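Local coordinates for protein cytochrome c class I (Sideroxydans lithotrophicus, PDB 4XXL) that binds a covalently attached heme c and probably shuttles electrons as a class I cytochrome c in lithoautotrophic growth, at residues 75-78 against 79-83. Sequence-based numbering, arbitrary orientation. Where two conformers were deposited one is given.
With HEC (heme c), chain B.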
ATOM      1  N   LEU A  75       6.577  -4.680  -0.887  1.00 12.66           N
ATOM      2  CA  LEU A  75       5.249  -4.046  -1.025  1.00 12.74           C
ATOM      3  C   LEU A  75       4.807  -4.002  -2.491  1.00 12.97           C
ATOM      4  O   LEU A  75       3.601  -4.120  -2.776  1.00 11.90           O
ATOM      5  CB  LEU A  75       5.178  -2.635  -0.408  1.00 13.91           C
ATOM      6  CG  LEU A  75       5.226  -2.537   1.146  1.00 14.67           C
ATOM      7  CD1 LEU A  75       4.863  -1.153   1.619  1.00 16.16           C
ATOM      8  CD2 LEU A  75       4.281  -3.569   1.804  1.00 15.19           C
ATOM      9  N   ILE A  76       5.751  -3.869  -3.409  1.00 13.17           N
ATOM     10  CA  ILE A  76       5.373  -3.990  -4.855  1.00 13.29           C
ATOM     11  C   ILE A  76       4.772  -5.384  -5.102  1.00 14.37           C
ATOM     12  O   ILE A  76       3.721  -5.495  -5.773  1.00 13.70           O
ATOM     13  CB  ILE A  76       6.543  -3.714  -5.824  1.00 14.35           C
ATOM     14  CG1 ILE A  76       6.891  -2.241  -5.732  1.00 13.66           C
ATOM     15  CG2 ILE A  76       6.167  -4.162  -7.241  1.00 13.81           C
ATOM     16  CD1 ILE A  76       8.163  -1.822  -6.479  1.00 15.66           C
ATOM     17  N   HIS A  77       5.421  -6.424  -4.523  1.00 11.61           N
ATOM     18  CA  HIS A  77       4.886  -7.764  -4.565  1.00 13.57           C
ATOM     19  C   HIS A  77       3.515  -7.863  -3.927  1.00 12.10           C
ATOM     20  O   HIS A  77       2.578  -8.394  -4.514  1.00 13.05           O
ATOM     21  CB  HIS A  77       5.855  -8.760  -3.929  1.00 14.46           C
ATOM     22  CG  HIS A  77       5.295 -10.121  -3.832  1.00 17.41           C
ATOM     23  ND1 HIS A  77       5.300 -11.010  -4.884  1.00 20.85           N
ATOM     24  CD2 HIS A  77       4.658 -10.744  -2.816  1.00 21.55           C
ATOM     25  CE1 HIS A  77       4.714 -12.134  -4.509  1.00 21.59           C
ATOM     26  NE2 HIS A  77       4.312 -11.998  -3.259  1.00 24.58           N
ATOM     27  N   HIS A  78       3.372  -7.290  -2.761  1.00 11.15           N
ATOM     28  CA  HIS A  78       2.111  -7.393  -2.045  1.00 13.25           C
ATOM     29  C   HIS A  78       0.938  -6.810  -2.837  1.00 12.02           C
ATOM     30  O   HIS A  78      -0.152  -7.356  -2.793  1.00 13.50           O
ATOM     31  CB  HIS A  78       2.199  -6.617  -0.729  1.00 13.06           C
ATOM     32  CG  HIS A  78       0.897  -6.540  -0.005  1.00 13.06           C
ATOM     33  ND1 HIS A  78       0.057  -5.455  -0.053  1.00 16.25           N
ATOM     34  CD2 HIS A  78       0.268  -7.471   0.752  1.00 14.59           C
ATOM     35  CE1 HIS A  78      -1.021  -5.722   0.645  1.00 16.07           C
ATOM     36  NE2 HIS A  78      -0.893  -6.909   1.184  1.00 15.51           N
ATOM     37  N   VAL A  79       1.146  -5.687  -3.516  1.00 11.04           N
ATOM     38  CA  VAL A  79       0.044  -5.051  -4.255  1.00 12.34           C
ATOM     39  C   VAL A  79      -0.243  -5.574  -5.663  1.00 12.31           C
ATOM     40  O   VAL A  79      -1.218  -5.141  -6.325  1.00 12.31           O
ATOM     41  CB  VAL A  79       0.266  -3.552  -4.237  1.00 13.88           C
ATOM     42  CG1 VAL A  79       1.304  -3.076  -5.241  1.00 15.57           C
ATOM     43  CG2 VAL A  79      -1.053  -2.786  -4.314  1.00 16.20           C
ATOM     44  N   THR A  80       0.631  -6.458  -6.122  1.00 11.08           N
ATOM     45  CA  THR A  80       0.537  -7.035  -7.473  1.00 13.44           C
ATOM     46  C   THR A  80       0.350  -8.542  -7.472  1.00 13.48           C
ATOM     47  O   THR A  80       0.489  -9.160  -8.532  1.00 15.18           O
ATOM     48  CB  THR A  80       1.778  -6.644  -8.343  1.00 13.00           C
ATOM     49  OG1 THR A  80       2.942  -7.195  -7.756  1.00 13.37           O
ATOM     50  CG2 THR A  80       1.910  -5.122  -8.571  1.00 14.01           C
ATOM     51  N   SER A  81       0.105  -9.181  -6.322  0.50 13.42           N
ATOM     52  CA  SER A  81      -0.063 -10.662  -6.250  0.50 13.52           C
ATOM     53  C   SER A  81      -1.430 -11.206  -5.827  0.50 13.28           C
ATOM     54  O   SER A  81      -1.728 -12.356  -6.115  0.50 14.88           O
ATOM     55  CB  SER A  81       0.953 -11.286  -5.307  0.50 14.36           C
ATOM     56  OG  SER A  81       0.894 -10.687  -4.039  0.50 14.46           O
ATOM     57  N   GLY A  82      -2.230 -10.432  -5.113  1.00 12.77           N
ATOM     58  CA  GLY A  82      -3.504 -10.966  -4.604  1.00 14.03           C
ATOM     59  C   GLY A  82      -3.435 -12.053  -3.611  1.00 14.54           C
ATOM     60  O   GLY A  82      -4.298 -12.990  -3.635  1.00 16.50           O
ATOM     61  N   GLU A  83      -2.455 -11.968  -2.713  1.00 14.62           N
ATOM     62  CA  GLU A  83      -2.338 -12.988  -1.691  1.00 16.72           C
ATOM     63  C   GLU A  83      -3.335 -12.690  -0.598  1.00 15.51           C
ATOM     64  O   GLU A  83      -3.957 -11.608  -0.550  1.00 17.44           O
ATOM     65  CB  GLU A  83      -0.915 -13.015  -1.160  1.00 18.67           C
ATOM     66  CG  GLU A  83       0.070 -13.522  -2.211  1.00 22.75           C
ATOM     67  CD  GLU A  83       1.548 -13.447  -1.808  1.00 29.63           C
ATOM     68  OE1 GLU A  83       1.907 -12.724  -0.849  1.00 34.37           O
ATOM     69  OE2 GLU A  83       2.368 -14.100  -2.498  1.00 37.96           O
TER
HETATM   70 FE   HEC B 201      -4.499  -3.050   1.551  1.00  9.92          FE
HETATM   71  CHA HEC B 201      -2.586  -4.718   3.930  1.00 10.67           C
HETATM   72  CHB HEC B 201      -1.695  -1.359   0.457  1.00 10.88           C
HETATM   73  CHC HEC B 201      -6.302  -1.799  -1.115  1.00  9.80           C
HETATM   74  CHD HEC B 201      -7.335  -4.181   2.976  1.00 11.09           C
HETATM   75  NA  HEC B 201      -2.507  -3.101   2.081  1.00 10.94           N
HETATM   76  C1A HEC B 201      -1.969  -3.778   3.115  1.00 11.23           C
HETATM   77  C2A HEC B 201      -0.609  -3.383   3.212  1.00 10.12           C
HETATM   78  C3A HEC B 201      -0.395  -2.429   2.246  1.00 10.67           C
HETATM   79  C4A HEC B 201      -1.609  -2.245   1.531  1.00  9.93           C
HETATM   80  CMA HEC B 201       0.856  -1.654   1.968  1.00 11.38           C
HETATM   81  CAA HEC B 201       0.360  -3.957   4.245  1.00 10.14           C
HETATM   82  CBA HEC B 201       0.988  -5.216   3.692  1.00 11.10           C
HETATM   83  CGA HEC B 201       2.071  -5.806   4.579  1.00 13.97           C
HETATM   84  O1A HEC B 201       2.154  -5.460   5.767  1.00 15.49           O
HETATM   85  O2A HEC B 201       2.958  -6.551   4.044  1.00 16.56           O
HETATM   86  NB  HEC B 201      -4.104  -1.821  -0.007  1.00  8.80           N
HETATM   87  C1B HEC B 201      -2.887  -1.236  -0.278  1.00  9.83           C
HETATM   88  C2B HEC B 201      -2.996  -0.456  -1.469  1.00  9.95           C
HETATM   89  C3B HEC B 201      -4.245  -0.560  -1.950  1.00 10.71           C
HETATM   90  C4B HEC B 201      -4.964  -1.443  -1.041  1.00  9.56           C
HETATM   91  CMB HEC B 201      -1.862   0.314  -2.083  1.00 11.12           C
HETATM   92  CAB HEC B 201      -4.840  -0.051  -3.204  1.00 10.13           C
HETATM   93  CBB HEC B 201      -4.178  -0.610  -4.321  1.00 12.08           C
HETATM   94  NC  HEC B 201      -6.514  -2.983   1.057  1.00 10.36           N
HETATM   95  C1C HEC B 201      -6.959  -2.440  -0.105  1.00  9.90           C
HETATM   96  C2C HEC B 201      -8.362  -2.532  -0.010  1.00 10.35           C
HETATM   97  C3C HEC B 201      -8.738  -3.124   1.180  1.00 10.99           C
HETATM   98  C4C HEC B 201      -7.500  -3.441   1.814  1.00 11.03           C
HETATM   99  CMC HEC B 201      -9.256  -1.954  -1.044  1.00 10.44           C
HETATM  100  CAC HEC B 201     -10.151  -3.367   1.690  1.00 11.49           C
HETATM  101  CBC HEC B 201     -11.055  -4.066   0.880  1.00 12.57           C
HETATM  102  ND  HEC B 201      -4.855  -4.235   3.054  1.00  8.74           N
HETATM  103  C1D HEC B 201      -6.099  -4.578   3.541  1.00 10.43           C
HETATM  104  C2D HEC B 201      -5.993  -5.499   4.701  1.00 11.26           C
HETATM  105  C3D HEC B 201      -4.693  -5.625   4.930  1.00 11.78           C
HETATM  106  C4D HEC B 201      -3.970  -4.810   3.936  1.00 10.59           C
HETATM  107  CMD HEC B 201      -7.129  -6.090   5.444  1.00 11.46           C
HETATM  108  CAD HEC B 201      -4.025  -6.424   6.063  1.00 15.45           C
HETATM  109  CBD HEC B 201      -3.734  -7.830   5.628  1.00 19.05           C
HETATM  110  CGD HEC B 201      -3.077  -8.729   6.682  1.00 25.23           C
HETATM  111  O1D HEC B 201      -2.431  -8.270   7.673  1.00 30.14           O
HETATM  112  O2D HEC B 201      -3.133  -9.973   6.492  1.00 26.62           O
HETATM  113  O   HOH W   1      -2.201  -7.821  -4.366  1.00 11.93           O
HETATM  114  O   HOH W   2      -0.955  -9.826  -1.634  1.00 21.97           O
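The carbonyl oxygen His77 O is gripped by two donors from opposite faces of its plane: Thr80 N at 3.2 Å, which stands 63° out of that plane, and Ser81 OG at 2.9 Å, an i to i+4 bond that is less certain because Ser81 has two conformers. The hydroxyl Thr80 OG1 likewise turns back on Ile76 O, 2.7 Å away, while Val79 N keeps the regular helical bond to Leu75 O. In the same Ser81 conformer, CB makes a CH-pi contact over one His77 face, 4.2 Å from the ring centroid. At the ring edge, His77 NE2 donates to Glu83 OE2 at 3.0 Å, nearly in the ring plane but above the carboxylate plane; the two planes are 68° apart.

This is the C-terminal end of helix 71-81, which in this cytochrome c fold packs on helix 104-115 and lines the heme pocket. Gly82, with positive phi, is the first residue to leave the helical conformation. One water accepts from Gly82 N and donates to His78 O; another accepts from Glu83 N and donates to the same oxygen.

A chi1 of 173° swings the His78 imidazole away from the backbone N and over to the porphyrin, where CE1 is 3.3 Å from heme C1A and the propionate carbon CBA sits over the centre of one ring face. The ring also meets that of His95, an axial iron ligand. With an alanine in place of His78, His95 and CBA are likely to lose this packing partner. Val79 CG2 extends the heme contact, 3.8 Å from CBB.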